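Local coordinates for protein putative dioxygenase (1H-3-hydroxy-4-oxoquinaldine 2,4-dioxygenase) (Mycobacteroides abscessus subsp. abscessus, PDB 6RA3) that cleaves the ring of the Pseudomonas quinolone signal (PQS) with dioxygen, releasing N-octanoylanthranilate and carbon monoxide, on an alpha/beta-hydrolase scaffold, at residues A75-I79 against E104-L109; I138-W144 against H175-A181; A209-V213 against E259-L263. All blocks are in the same frame, centred on the assembly; numbering follows the deposited sequence.

Overall arrangement
Along the chain the three contacts follow one another in series. Interaction 1 pairs helices 71-84 and 99-109 beside the central mixed sheet. Interaction 2 lies in the helices inserted between strands 116-120 and 209-214, the usual place for the cap of this fold. Interaction 3 fastens helix 253-266 to strand 209-214 of the same sheet. Centres of interactions 1 and 3 are 18 Å apart, while interaction 2 is 27 Å from the first and 33 Å from the third. Two contacts therefore assemble the sheet-and-helix core, and the other packs the cap, where the Trp180 side chain lies about 9 Å from the side chains of His97 and His246.

Interaction 1: residues A75-I79 against E104-L109; sequences AADTI and EIADRL
Ala75 puts its methyl straight against Ile105: CB of Ala75 lies 3.5 Å from CG1 of Ile105, a snug carbon-carbon approach. The same methyl rests on Glu104, whose CG is 3.7 Å from Ala75 CB. The small side chain of Ala75 lets the two chains come near at this point, its CA 5.3 Å from CA of Ile105. Ile105 serves two neighbours with different branches. CD1 touches CB and CG2 of Thr78, the two side chains crossing at about a right angle, whereas Ile105 CG2 meets Ile79 CG1 at 3.7 Å as the two isoleucines slide past each other in opposite directions. Ile79 also meets Leu109 tip to tip, and its CD1 touches the aliphatic part of Arg108. The hydroxyl of Thr78 turns back to its own helix and bonds Met74 O; this leaves CG2 for the contact, anti to the backbone N (OG1 at chi1 -63°).

Farther out, the Arg108 guanidinium has the Ala75 methyl over one face. Arg108 NE makes a nearly straight salt bridge of 2.6 Å to Glu104 OE2 one helical turn back, in the guanidinium plane and on the anti lone pair of the carboxylate. Glu104 OE1 pairs with Arg200, so both carboxylate oxygens are engaged. Phe90 and Leu28 of the sheet touch Ile105. The axes of segments 75-79 and 104-109 cross at -65°, in the helical layer of the alpha/beta-hydrolase fold; helix 99-109 follows the turn after strand 90-95, where hydrolases of this fold carry the nucleophile elbow and this enzyme has His97, probably a substrate-binding residue.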
ATOM      1  N   ALA A  75       2.622   9.142 -22.909  1.00 34.28           N
ATOM      2  CA  ALA A  75       1.580  10.117 -23.192  1.00 37.61           C
ATOM      3  C   ALA A  75       0.230   9.470 -23.470  1.00 39.63           C
ATOM      4  O   ALA A  75      -0.811   9.980 -23.033  1.00 35.38           O
ATOM      5  CB  ALA A  75       1.995  10.964 -24.393  1.00 42.49           C
ATOM      6  N   ALA A  76       0.215   8.363 -24.206  1.00 33.30           N
ATOM      7  CA  ALA A  76      -1.043   7.692 -24.469  1.00 37.42           C
ATOM      8  C   ALA A  76      -1.633   7.148 -23.175  1.00 38.24           C
ATOM      9  O   ALA A  76      -2.852   7.140 -23.015  1.00 27.95           O
ATOM     10  CB  ALA A  76      -0.855   6.560 -25.484  1.00 48.68           C
ATOM     11  N   ASP A  77      -0.772   6.672 -22.254  1.00 33.62           N
ATOM     12  CA  ASP A  77      -1.241   6.093 -20.988  1.00 36.30           C
ATOM     13  C   ASP A  77      -1.783   7.177 -20.058  1.00 39.25           C
ATOM     14  O   ASP A  77      -2.825   6.996 -19.414  1.00 29.15           O
ATOM     15  CB  ASP A  77      -0.120   5.369 -20.225  1.00 35.10           C
ATOM     16  CG  ASP A  77       0.442   4.143 -20.936  1.00 30.37           C
ATOM     17  OD1 ASP A  77       1.532   3.709 -20.495  1.00 32.85           O
ATOM     18  OD2 ASP A  77      -0.179   3.623 -21.881  1.00 31.24           O
ATOM     19  N   THR A  78      -1.030   8.275 -19.914  1.00 30.32           N
ATOM     20  CA  THR A  78      -1.418   9.349 -19.015  1.00 35.04           C
ATOM     21  C   THR A  78      -2.712   9.979 -19.479  1.00 34.72           C
ATOM     22  O   THR A  78      -3.610  10.235 -18.669  1.00 35.69           O
ATOM     23  CB  THR A  78      -0.300  10.386 -18.939  1.00 33.28           C
ATOM     24  OG1 THR A  78       0.876   9.790 -18.384  1.00 29.19           O
ATOM     25  CG2 THR A  78      -0.712  11.609 -18.073  1.00 37.71           C
ATOM     26  N   ILE A  79      -2.842  10.198 -20.791  1.00 32.35           N
ATOM     27  CA  ILE A  79      -4.077  10.740 -21.341  1.00 33.30           C
ATOM     28  C   ILE A  79      -5.226   9.765 -21.146  1.00 33.74           C
ATOM     29  O   ILE A  79      -6.361  10.171 -20.858  1.00 31.81           O
ATOM     30  CB  ILE A  79      -3.894  11.094 -22.831  1.00 35.75           C
ATOM     31  CG1 ILE A  79      -2.880  12.229 -22.989  1.00 33.12           C
ATOM     32  CG2 ILE A  79      -5.248  11.449 -23.459  1.00 41.95           C
ATOM     33  CD1 ILE A  79      -2.514  12.545 -24.427  1.00 42.02           C
ATOM     34  N   GLU A 104       4.510  16.008 -25.373  1.00 38.54           N
ATOM     35  CA  GLU A 104       3.722  15.203 -26.290  1.00 39.51           C
ATOM     36  C   GLU A 104       2.260  15.262 -25.907  1.00 38.87           C
ATOM     37  O   GLU A 104       1.393  15.399 -26.778  1.00 36.11           O
ATOM     38  CB  GLU A 104       4.237  13.748 -26.304  1.00 35.88           C
ATOM     39  CG  GLU A 104       3.464  12.811 -27.231  1.00 42.73           C
ATOM     40  CD  GLU A 104       3.496  13.246 -28.701  1.00 44.71           C
ATOM     41  OE1 GLU A 104       4.465  13.929 -29.087  1.00 44.73           O
ATOM     42  OE2 GLU A 104       2.556  12.904 -29.462  1.00 43.75           O
ATOM     43  N   ILE A 105       1.961  15.170 -24.603  1.00 41.30           N
ATOM     44  CA  ILE A 105       0.566  15.258 -24.156  1.00 43.64           C
ATOM     45  C   ILE A 105      -0.011  16.629 -24.505  1.00 44.03           C
ATOM     46  O   ILE A 105      -1.157  16.743 -24.967  1.00 36.40           O
ATOM     47  CB  ILE A 105       0.449  14.975 -22.643  1.00 38.99           C
ATOM     48  CG1 ILE A 105       0.853  13.524 -22.309  1.00 40.68           C
ATOM     49  CG2 ILE A 105      -0.980  15.279 -22.146  1.00 43.04           C
ATOM     50  CD1 ILE A 105       1.226  13.290 -20.816  1.00 38.93           C
ATOM     51  N   ALA A 106       0.757  17.695 -24.263  1.00 41.62           N
ATOM     52  CA  ALA A 106       0.259  19.029 -24.605  1.00 44.76           C
ATOM     53  C   ALA A 106      -0.049  19.131 -26.090  1.00 43.80           C
ATOM     54  O   ALA A 106      -1.059  19.727 -26.481  1.00 38.36           O
ATOM     55  CB  ALA A 106       1.264  20.097 -24.207  1.00 41.05           C
ATOM     56  N   ASP A 107       0.792  18.523 -26.933  1.00 45.42           N
ATOM     57  CA  ASP A 107       0.598  18.622 -28.376  1.00 38.08           C
ATOM     58  C   ASP A 107      -0.623  17.837 -28.824  1.00 46.50           C
ATOM     59  O   ASP A 107      -1.325  18.243 -29.760  1.00 47.59           O
ATOM     60  CB  ASP A 107       1.842  18.117 -29.101  1.00 48.82           C
ATOM     61  CG  ASP A 107       1.809  18.409 -30.589  1.00 55.23           C
ATOM     62  OD1 ASP A 107       1.071  19.331 -31.002  1.00 56.87           O
ATOM     63  OD2 ASP A 107       2.518  17.698 -31.342  1.00 53.70           O
ATOM     64  N   ARG A 108      -0.898  16.705 -28.174  1.00 40.28           N
ATOM     65  CA  ARG A 108      -1.998  15.873 -28.642  1.00 37.09           C
ATOM     66  C   ARG A 108      -3.357  16.469 -28.315  1.00 35.32           C
ATOM     67  O   ARG A 108      -4.319  16.256 -29.062  1.00 40.14           O
ATOM     68  CB  ARG A 108      -1.876  14.477 -28.039  1.00 42.50           C
ATOM     69  CG  ARG A 108      -0.668  13.709 -28.535  1.00 44.80           C
ATOM     70  CD  ARG A 108      -0.660  12.297 -28.004  1.00 41.73           C
ATOM     71  NE  ARG A 108       0.498  11.574 -28.524  1.00 46.30           N
ATOM     72  CZ  ARG A 108       0.620  10.256 -28.513  1.00 48.03           C
ATOM     73  NH1 ARG A 108      -0.347   9.520 -27.997  1.00 43.79           N
ATOM     74  NH2 ARG A 108       1.708   9.687 -29.010  1.00 55.57           N
ATOM     75  N   LEU A 109      -3.476  17.176 -27.199  1.00 43.56           N
ATOM     76  CA  LEU A 109      -4.790  17.544 -26.677  1.00 45.15           C
ATOM     77  C   LEU A 109      -5.163  19.000 -26.920  1.00 45.86           C
ATOM     78  O   LEU A 109      -6.356  19.335 -26.878  1.00 42.30           O
ATOM     79  CB  LEU A 109      -4.849  17.273 -25.172  1.00 43.27           C
ATOM     80  CG  LEU A 109      -4.689  15.815 -24.765  1.00 37.44           C
ATOM     81  CD1 LEU A 109      -4.572  15.714 -23.254  1.00 41.42           C
ATOM     82  CD2 LEU A 109      -5.825  14.976 -25.301  1.00 43.29           C
TER

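Interaction 2: residues I138-W144 against H175-A181; sequences IQDPERW and HGFDMWA
Trp144 lays one face of its indole over the start of helix 177-194. Phe177 CB sits over the five-membered ring of Trp144, 3.8 Å from its centroid and 17° off the normal, while Gly176 CA approaches CH2 of Trp144 at 3.7 Å. The Phe177 ring itself is turned obliquely to this indole, its plane at 58°. Trp180 comes in at the far end of Trp144, with CD1 3.7 Å from Trp144 CZ3; their planes are near parallel, but the rings are slid apart and barely overlap. Trp144 CG lies between the backbone N and the carbonyl carbon (chi1 73°), which directs the indole towards the helix.

The loop closes round Phe177. Pro141 places its CA over one face of the phenyl ring in a CH-pi contact, and Gln139 O meets the ring edge, 3.5 Å from Phe177 CE1. At the other end, Ile138 CD1 touches the edge of the Trp180 ring, and Ile138 O receives a CA-H...O contact from Ala181 CA at 3.4 Å. An Asx turn, Asp140 OD1 to Glu142 N, shapes the loop.

With dispersion, CH-pi and weak C-H...O forces but no conventional hydrogen bonds between the segments, the join rests on the fit of aromatic surfaces, while the indole N-H of Trp144 is spent on Glu86 of the second subunit, linking the cluster to a subunit interface.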
ATOM      1  N   ILE A 138      24.362   3.026 -19.469  1.00 44.03           N
ATOM      2  CA  ILE A 138      23.274   2.345 -18.764  1.00 48.12           C
ATOM      3  C   ILE A 138      22.539   1.345 -19.642  1.00 44.41           C
ATOM      4  O   ILE A 138      21.720   0.572 -19.122  1.00 39.82           O
ATOM      5  CB  ILE A 138      22.264   3.337 -18.155  1.00 44.40           C
ATOM      6  CG1 ILE A 138      21.588   4.166 -19.244  1.00 32.75           C
ATOM      7  CG2 ILE A 138      22.960   4.175 -17.079  1.00 42.95           C
ATOM      8  CD1 ILE A 138      20.823   5.385 -18.718  1.00 39.10           C
ATOM      9  N   GLN A 139      22.826   1.314 -20.947  1.00 44.87           N
ATOM     10  CA  GLN A 139      22.368   0.236 -21.821  1.00 41.26           C
ATOM     11  C   GLN A 139      23.344  -0.929 -21.885  1.00 36.33           C
ATOM     12  O   GLN A 139      23.127  -1.858 -22.673  1.00 35.73           O
ATOM     13  CB  GLN A 139      22.124   0.756 -23.235  1.00 42.05           C
ATOM     14  CG  GLN A 139      21.098   1.851 -23.323  1.00 37.20           C
ATOM     15  CD  GLN A 139      21.034   2.383 -24.706  1.00 39.77           C
ATOM     16  OE1 GLN A 139      20.953   1.612 -25.669  1.00 34.46           O
ATOM     17  NE2 GLN A 139      21.114   3.697 -24.837  1.00 34.74           N
ATOM     18  N   ASP A 140      24.388  -0.906 -21.063  1.00 34.84           N
ATOM     19  CA  ASP A 140      25.415  -1.931 -21.064  1.00 41.00           C
ATOM     20  C   ASP A 140      25.147  -2.922 -19.938  1.00 39.61           C
ATOM     21  O   ASP A 140      25.239  -2.540 -18.759  1.00 36.32           O
ATOM     22  CB  ASP A 140      26.802  -1.297 -20.898  1.00 42.04           C
ATOM     23  CG  ASP A 140      27.944  -2.333 -20.907  1.00 48.50           C
ATOM     24  OD1 ASP A 140      27.669  -3.549 -20.853  1.00 49.27           O
ATOM     25  OD2 ASP A 140      29.123  -1.927 -20.962  1.00 50.85           O
ATOM     26  N   PRO A 141      24.848  -4.190 -20.241  1.00 43.10           N
ATOM     27  CA  PRO A 141      24.492  -5.135 -19.172  1.00 41.46           C
ATOM     28  C   PRO A 141      25.537  -5.267 -18.078  1.00 49.96           C
ATOM     29  O   PRO A 141      25.174  -5.575 -16.931  1.00 49.36           O
ATOM     30  CB  PRO A 141      24.319  -6.457 -19.932  1.00 45.39           C
ATOM     31  CG  PRO A 141      23.972  -6.072 -21.305  1.00 41.49           C
ATOM     32  CD  PRO A 141      24.715  -4.804 -21.576  1.00 42.85           C
ATOM     33  N   GLU A 142      26.823  -5.047 -18.391  1.00 48.39           N
ATOM     34  CA  GLU A 142      27.896  -5.230 -17.418  1.00 51.78           C
ATOM     35  C   GLU A 142      28.263  -3.961 -16.653  1.00 47.84           C
ATOM     36  O   GLU A 142      28.959  -4.056 -15.640  1.00 51.28           O
ATOM     37  CB  GLU A 142      29.157  -5.785 -18.107  1.00 50.40           C
ATOM     38  CG  GLU A 142      28.974  -7.173 -18.696  1.00 69.57           C
ATOM     39  CD  GLU A 142      28.484  -7.144 -20.140  1.00 92.55           C
ATOM     40  OE1 GLU A 142      29.008  -6.333 -20.940  1.00 92.97           O
ATOM     41  OE2 GLU A 142      27.571  -7.935 -20.475  1.00 93.86           O
ATOM     42  N   ARG A 143      27.825  -2.784 -17.095  1.00 47.67           N
ATOM     43  CA  ARG A 143      28.248  -1.540 -16.459  1.00 47.71           C
ATOM     44  C   ARG A 143      27.097  -0.572 -16.199  1.00 49.88           C
ATOM     45  O   ARG A 143      27.340   0.561 -15.763  1.00 42.33           O
ATOM     46  CB  ARG A 143      29.329  -0.867 -17.312  1.00 59.43           C
ATOM     47  CG  ARG A 143      30.724  -1.441 -17.050  1.00 59.93           C
ATOM     48  CD  ARG A 143      31.787  -0.902 -18.007  1.00 59.95           C
ATOM     49  NE  ARG A 143      31.567  -1.395 -19.366  1.00 69.88           N
ATOM     50  CZ  ARG A 143      31.908  -2.612 -19.796  1.00 72.37           C
ATOM     51  NH1 ARG A 143      32.493  -3.481 -18.979  1.00 71.68           N
ATOM     52  NH2 ARG A 143      31.655  -2.964 -21.052  1.00 73.22           N
ATOM     53  N   TRP A 144      25.847  -0.992 -16.395  1.00 43.52           N
ATOM     54  CA  TRP A 144      24.742  -0.055 -16.236  1.00 47.63           C
ATOM     55  C   TRP A 144      24.716   0.541 -14.829  1.00 40.10           C
ATOM     56  O   TRP A 144      24.418   1.727 -14.660  1.00 42.92           O
ATOM     57  CB  TRP A 144      23.417  -0.741 -16.570  1.00 43.60           C
ATOM     58  CG  TRP A 144      22.965  -1.707 -15.514  1.00 46.59           C
ATOM     59  CD1 TRP A 144      23.224  -3.044 -15.454  1.00 42.92           C
ATOM     60  CD2 TRP A 144      22.178  -1.394 -14.352  1.00 50.32           C
ATOM     61  NE1 TRP A 144      22.646  -3.586 -14.329  1.00 48.18           N
ATOM     62  CE2 TRP A 144      21.992  -2.596 -13.639  1.00 50.24           C
ATOM     63  CE3 TRP A 144      21.608  -0.214 -13.853  1.00 53.65           C
ATOM     64  CZ2 TRP A 144      21.263  -2.655 -12.442  1.00 50.44           C
ATOM     65  CZ3 TRP A 144      20.873  -0.273 -12.671  1.00 51.33           C
ATOM     66  CH2 TRP A 144      20.718  -1.490 -11.974  1.00 55.12           C
ATOM     67  N   HIS A 175      14.202  -1.309  -9.500  1.00 31.42           N
ATOM     68  CA  HIS A 175      14.413  -1.195 -10.930  1.00 31.82           C
ATOM     69  C   HIS A 175      15.822  -1.701 -11.212  1.00 33.47           C
ATOM     70  O   HIS A 175      16.662  -1.756 -10.312  1.00 30.36           O
ATOM     71  CB  HIS A 175      14.233   0.249 -11.411  1.00 28.08           C
ATOM     72  CG  HIS A 175      12.813   0.710 -11.458  1.00 26.49           C
ATOM     73  ND1 HIS A 175      11.846   0.093 -12.227  1.00 25.80           N
ATOM     74  CD2 HIS A 175      12.196   1.737 -10.828  1.00 26.71           C
ATOM     75  CE1 HIS A 175      10.693   0.719 -12.060  1.00 30.03           C
ATOM     76  NE2 HIS A 175      10.885   1.727 -11.228  1.00 25.27           N
ATOM     77  N   GLY A 176      16.073  -2.101 -12.447  1.00 29.43           N
ATOM     78  CA  GLY A 176      17.363  -2.663 -12.805  1.00 41.33           C
ATOM     79  C   GLY A 176      17.747  -2.335 -14.221  1.00 39.13           C
ATOM     80  O   GLY A 176      17.391  -1.279 -14.756  1.00 33.64           O
ATOM     81  N   PHE A 177      18.482  -3.259 -14.839  1.00 39.52           N
ATOM     82  CA  PHE A 177      19.024  -3.003 -16.166  1.00 33.97           C
ATOM     83  C   PHE A 177      17.916  -2.747 -17.174  1.00 32.60           C
ATOM     84  O   PHE A 177      18.003  -1.800 -17.968  1.00 24.63           O
ATOM     85  CB  PHE A 177      19.902  -4.172 -16.616  1.00 38.69           C
ATOM     86  CG  PHE A 177      20.274  -4.104 -18.064  1.00 39.99           C
ATOM     87  CD1 PHE A 177      21.220  -3.199 -18.497  1.00 38.20           C
ATOM     88  CD2 PHE A 177      19.639  -4.907 -18.998  1.00 36.06           C
ATOM     89  CE1 PHE A 177      21.561  -3.115 -19.847  1.00 37.41           C
ATOM     90  CE2 PHE A 177      19.971  -4.839 -20.331  1.00 41.43           C
ATOM     91  CZ  PHE A 177      20.936  -3.938 -20.761  1.00 41.00           C
ATOM     92  N   ASP A 178      16.832  -3.533 -17.127  1.00 28.19           N
ATOM     93  CA  ASP A 178      15.758  -3.346 -18.106  1.00 32.25           C
ATOM     94  C   ASP A 178      15.271  -1.887 -18.173  1.00 29.00           C
ATOM     95  O   ASP A 178      15.124  -1.309 -19.257  1.00 27.01           O
ATOM     96  CB  ASP A 178      14.593  -4.284 -17.785  1.00 32.88           C
ATOM     97  CG  ASP A 178      13.349  -3.975 -18.604  1.00 30.86           C
ATOM     98  OD1 ASP A 178      13.279  -4.406 -19.769  1.00 33.72           O
ATOM     99  OD2 ASP A 178      12.412  -3.307 -18.084  1.00 35.01           O
ATOM    100  N   MET A 179      14.977  -1.286 -17.033  1.00 28.05           N
ATOM    101  CA  MET A 179      14.362   0.034 -17.074  1.00 26.57           C
ATOM    102  C   MET A 179      15.410   1.111 -17.314  1.00 28.37           C
ATOM    103  O   MET A 179      15.143   2.084 -18.022  1.00 26.76           O
ATOM    104  CB  MET A 179      13.593   0.330 -15.773  1.00 31.00           C
ATOM    105  CG  MET A 179      12.618   1.546 -15.903  1.00 25.10           C
ATOM    106  SD  MET A 179      11.357   1.348 -17.101  1.00 30.59           S
ATOM    107  CE  MET A 179      10.178   0.261 -16.244  1.00 36.68           C
ATOM    108  N   TRP A 180      16.594   0.956 -16.724  1.00 25.68           N
ATOM    109  CA  TRP A 180      17.670   1.913 -16.958  1.00 33.62           C
ATOM    110  C   TRP A 180      18.165   1.880 -18.402  1.00 36.38           C
ATOM    111  O   TRP A 180      18.436   2.934 -18.991  1.00 34.20           O
ATOM    112  CB  TRP A 180      18.797   1.642 -15.978  1.00 39.39           C
ATOM    113  CG  TRP A 180      18.474   2.236 -14.679  1.00 44.93           C
ATOM    114  CD1 TRP A 180      17.896   1.620 -13.608  1.00 46.00           C
ATOM    115  CD2 TRP A 180      18.662   3.602 -14.311  1.00 53.68           C
ATOM    116  NE1 TRP A 180      17.728   2.520 -12.583  1.00 48.13           N
ATOM    117  CE2 TRP A 180      18.189   3.747 -12.991  1.00 57.14           C
ATOM    118  CE3 TRP A 180      19.189   4.721 -14.969  1.00 50.64           C
ATOM    119  CZ2 TRP A 180      18.228   4.965 -12.317  1.00 54.79           C
ATOM    120  CZ3 TRP A 180      19.229   5.925 -14.300  1.00 56.77           C
ATOM    121  CH2 TRP A 180      18.748   6.040 -12.985  1.00 52.58           C
ATOM    122  N   ALA A 181      18.299   0.689 -18.992  1.00 32.66           N
ATOM    123  CA  ALA A 181      18.609   0.613 -20.417  1.00 35.75           C
ATOM    124  C   ALA A 181      17.525   1.298 -21.238  1.00 30.88           C
ATOM    125  O   ALA A 181      17.826   2.065 -22.161  1.00 31.44           O
ATOM    126  CB  ALA A 181      18.803  -0.853 -20.858  1.00 33.37           C
TER

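Interaction 3: residues A209-V213 against E259-L263; sequences AIRHV and EAIDL
Helix 253-266 is the C-terminal helix of the alpha/beta-hydrolase fold, and here it runs back antiparallel along strand 209-214, with the two segment axes 163° apart. A salt-bridge network centred on Arg211 ties them together. The Arg211 side chain leaves the strand with CG anti to the backbone N, then bends at chi3 (-39°) and carries its guanidinium to the helix. Arg211 NH1 is shared by two acids one turn apart: it is 2.8 Å from Glu259 OE1, which it meets nearly end-on, and 2.8 Å from Asp262 OD2, reached on the anti side and 20° out of the carboxylate plane. Arg211 NH2 adds a longer bond of 3.1 Å to the same OD2 of Asp262. A single Asp262 oxygen thus takes two guanidinium nitrogens, rather than each carboxylate oxygen taking one.

All three bonds lie in or near the guanidinium plane, at its edge, and together they fix its rotation. Behind them, Arg211 NE bonds Ser237 OG on the neighbouring strand 236-240, and the other oxygen of Glu259, OE2, pairs with Arg239. The acids probably offset the close approach of Arg239 to Arg211.

Apolar groups fill in along the strand. Ala209 CB faces Leu263 CD1 at 4.2 Å, and Val213 CG2 comes within 4.3 Å of Glu259 CG. Met118 of the adjacent strand 116-120 touches Arg211, Val213 and Glu259. Leu263 finally covers the arginine, its CB standing 4.1 Å above the guanidinium plane of Arg211, over the centre of the group.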
ATOM      1  N   ALA A 209       0.983  27.616 -22.447  1.00 40.61           N
ATOM      2  CA  ALA A 209       1.985  28.241 -21.592  1.00 44.09           C
ATOM      3  C   ALA A 209       2.913  27.188 -21.011  1.00 48.14           C
ATOM      4  O   ALA A 209       2.463  26.207 -20.409  1.00 44.53           O
ATOM      5  CB  ALA A 209       1.315  29.017 -20.467  1.00 55.40           C
ATOM      6  N   ILE A 210       4.208  27.382 -21.185  1.00 40.90           N
ATOM      7  CA  ILE A 210       5.191  26.421 -20.708  1.00 44.60           C
ATOM      8  C   ILE A 210       6.162  27.135 -19.791  1.00 38.69           C
ATOM      9  O   ILE A 210       6.601  28.249 -20.091  1.00 43.86           O
ATOM     10  CB  ILE A 210       5.920  25.747 -21.886  1.00 45.17           C
ATOM     11  CG1 ILE A 210       4.920  24.954 -22.723  1.00 44.69           C
ATOM     12  CG2 ILE A 210       7.041  24.897 -21.379  1.00 38.70           C
ATOM     13  CD1 ILE A 210       5.423  24.548 -24.094  1.00 61.81           C
ATOM     14  N   ARG A 211       6.504  26.497 -18.677  1.00 35.02           N
ATOM     15  CA  ARG A 211       7.468  27.044 -17.733  1.00 35.29           C
ATOM     16  C   ARG A 211       8.478  25.969 -17.379  1.00 49.35           C
ATOM     17  O   ARG A 211       8.102  24.882 -16.925  1.00 41.21           O
ATOM     18  CB  ARG A 211       6.810  27.585 -16.453  1.00 37.20           C
ATOM     19  CG  ARG A 211       7.853  28.153 -15.448  1.00 37.00           C
ATOM     20  CD  ARG A 211       7.282  29.118 -14.367  1.00 45.39           C
ATOM     21  NE  ARG A 211       6.246  30.018 -14.875  1.00 38.89           N
ATOM     22  CZ  ARG A 211       5.476  30.796 -14.116  1.00 42.41           C
ATOM     23  NH1 ARG A 211       5.613  30.814 -12.785  1.00 46.74           N
ATOM     24  NH2 ARG A 211       4.563  31.572 -14.690  1.00 36.40           N
ATOM     25  N   HIS A 212       9.758  26.280 -17.568  1.00 47.29           N
ATOM     26  CA  HIS A 212      10.842  25.427 -17.113  1.00 46.04           C
ATOM     27  C   HIS A 212      11.411  26.014 -15.833  1.00 43.40           C
ATOM     28  O   HIS A 212      11.730  27.206 -15.774  1.00 40.14           O
ATOM     29  CB  HIS A 212      11.929  25.294 -18.185  1.00 46.88           C
ATOM     30  CG  HIS A 212      13.053  24.389 -17.800  1.00 52.30           C
ATOM     31  ND1 HIS A 212      14.329  24.541 -18.294  1.00 56.49           N
ATOM     32  CD2 HIS A 212      13.096  23.317 -16.974  1.00 50.53           C
ATOM     33  CE1 HIS A 212      15.114  23.610 -17.782  1.00 57.63           C
ATOM     34  NE2 HIS A 212      14.390  22.858 -16.973  1.00 58.49           N
ATOM     35  N   VAL A 213      11.477  25.187 -14.801  1.00 41.33           N
ATOM     36  CA  VAL A 213      12.061  25.529 -13.516  1.00 47.13           C
ATOM     37  C   VAL A 213      13.194  24.550 -13.281  1.00 54.50           C
ATOM     38  O   VAL A 213      13.017  23.341 -13.471  1.00 47.29           O
ATOM     39  CB  VAL A 213      11.025  25.442 -12.380  1.00 58.86           C
ATOM     40  CG1 VAL A 213      11.669  25.747 -11.070  1.00 47.50           C
ATOM     41  CG2 VAL A 213       9.867  26.383 -12.632  1.00 68.37           C
ATOM     42  N   GLU A 259       5.346  27.861  -7.800  1.00 39.01           N
ATOM     43  CA  GLU A 259       5.517  28.171  -9.221  1.00 36.17           C
ATOM     44  C   GLU A 259       4.388  27.588 -10.056  1.00 38.93           C
ATOM     45  O   GLU A 259       3.897  28.239 -10.988  1.00 36.83           O
ATOM     46  CB  GLU A 259       6.858  27.640  -9.738  1.00 43.24           C
ATOM     47  CG  GLU A 259       8.065  28.387  -9.285  1.00 42.78           C
ATOM     48  CD  GLU A 259       8.184  29.786  -9.915  1.00 46.72           C
ATOM     49  OE1 GLU A 259       7.619  30.038 -11.005  1.00 43.73           O
ATOM     50  OE2 GLU A 259       8.854  30.630  -9.293  1.00 52.04           O
ATOM     51  N   ALA A 260       3.996  26.336  -9.767  1.00 38.36           N
ATOM     52  CA  ALA A 260       2.900  25.703 -10.496  1.00 41.85           C
ATOM     53  C   ALA A 260       1.588  26.441 -10.274  1.00 36.23           C
ATOM     54  O   ALA A 260       0.784  26.598 -11.197  1.00 34.65           O
ATOM     55  CB  ALA A 260       2.757  24.238 -10.062  1.00 44.91           C
ATOM     56  N   ILE A 261       1.316  26.840  -9.040  1.00 43.06           N
ATOM     57  CA  ILE A 261       0.066  27.543  -8.769  1.00 49.62           C
ATOM     58  C   ILE A 261       0.050  28.870  -9.533  1.00 47.02           C
ATOM     59  O   ILE A 261      -0.914  29.193 -10.248  1.00 38.43           O
ATOM     60  CB  ILE A 261      -0.118  27.711  -7.246  1.00 50.42           C
ATOM     61  CG1 ILE A 261      -0.444  26.338  -6.622  1.00 43.75           C
ATOM     62  CG2 ILE A 261      -1.214  28.699  -6.926  1.00 50.76           C
ATOM     63  CD1 ILE A 261       0.097  26.140  -5.230  1.00 40.89           C
ATOM     64  N   ASP A 262       1.163  29.609  -9.471  1.00 45.62           N
ATOM     65  CA  ASP A 262       1.296  30.844 -10.251  1.00 46.30           C
ATOM     66  C   ASP A 262       1.094  30.597 -11.751  1.00 44.41           C
ATOM     67  O   ASP A 262       0.345  31.320 -12.421  1.00 36.80           O
ATOM     68  CB  ASP A 262       2.665  31.458  -9.995  1.00 44.10           C
ATOM     69  CG  ASP A 262       2.911  32.682 -10.854  1.00 53.29           C
ATOM     70  OD1 ASP A 262       2.431  33.771 -10.472  1.00 76.87           O
ATOM     71  OD2 ASP A 262       3.559  32.551 -11.922  1.00 50.15           O
ATOM     72  N   LEU A 263       1.778  29.591 -12.304  1.00 41.53           N
ATOM     73  CA  LEU A 263       1.610  29.250 -13.715  1.00 37.91           C
ATOM     74  C   LEU A 263       0.149  29.005 -14.060  1.00 43.20           C
ATOM     75  O   LEU A 263      -0.360  29.491 -15.083  1.00 32.92           O
ATOM     76  CB  LEU A 263       2.453  28.006 -14.041  1.00 41.18           C
ATOM     77  CG  LEU A 263       2.297  27.391 -15.443  1.00 42.53           C
ATOM     78  CD1 LEU A 263       2.711  28.392 -16.505  1.00 44.54           C
ATOM     79  CD2 LEU A 263       3.136  26.107 -15.574  1.00 39.43           C
TER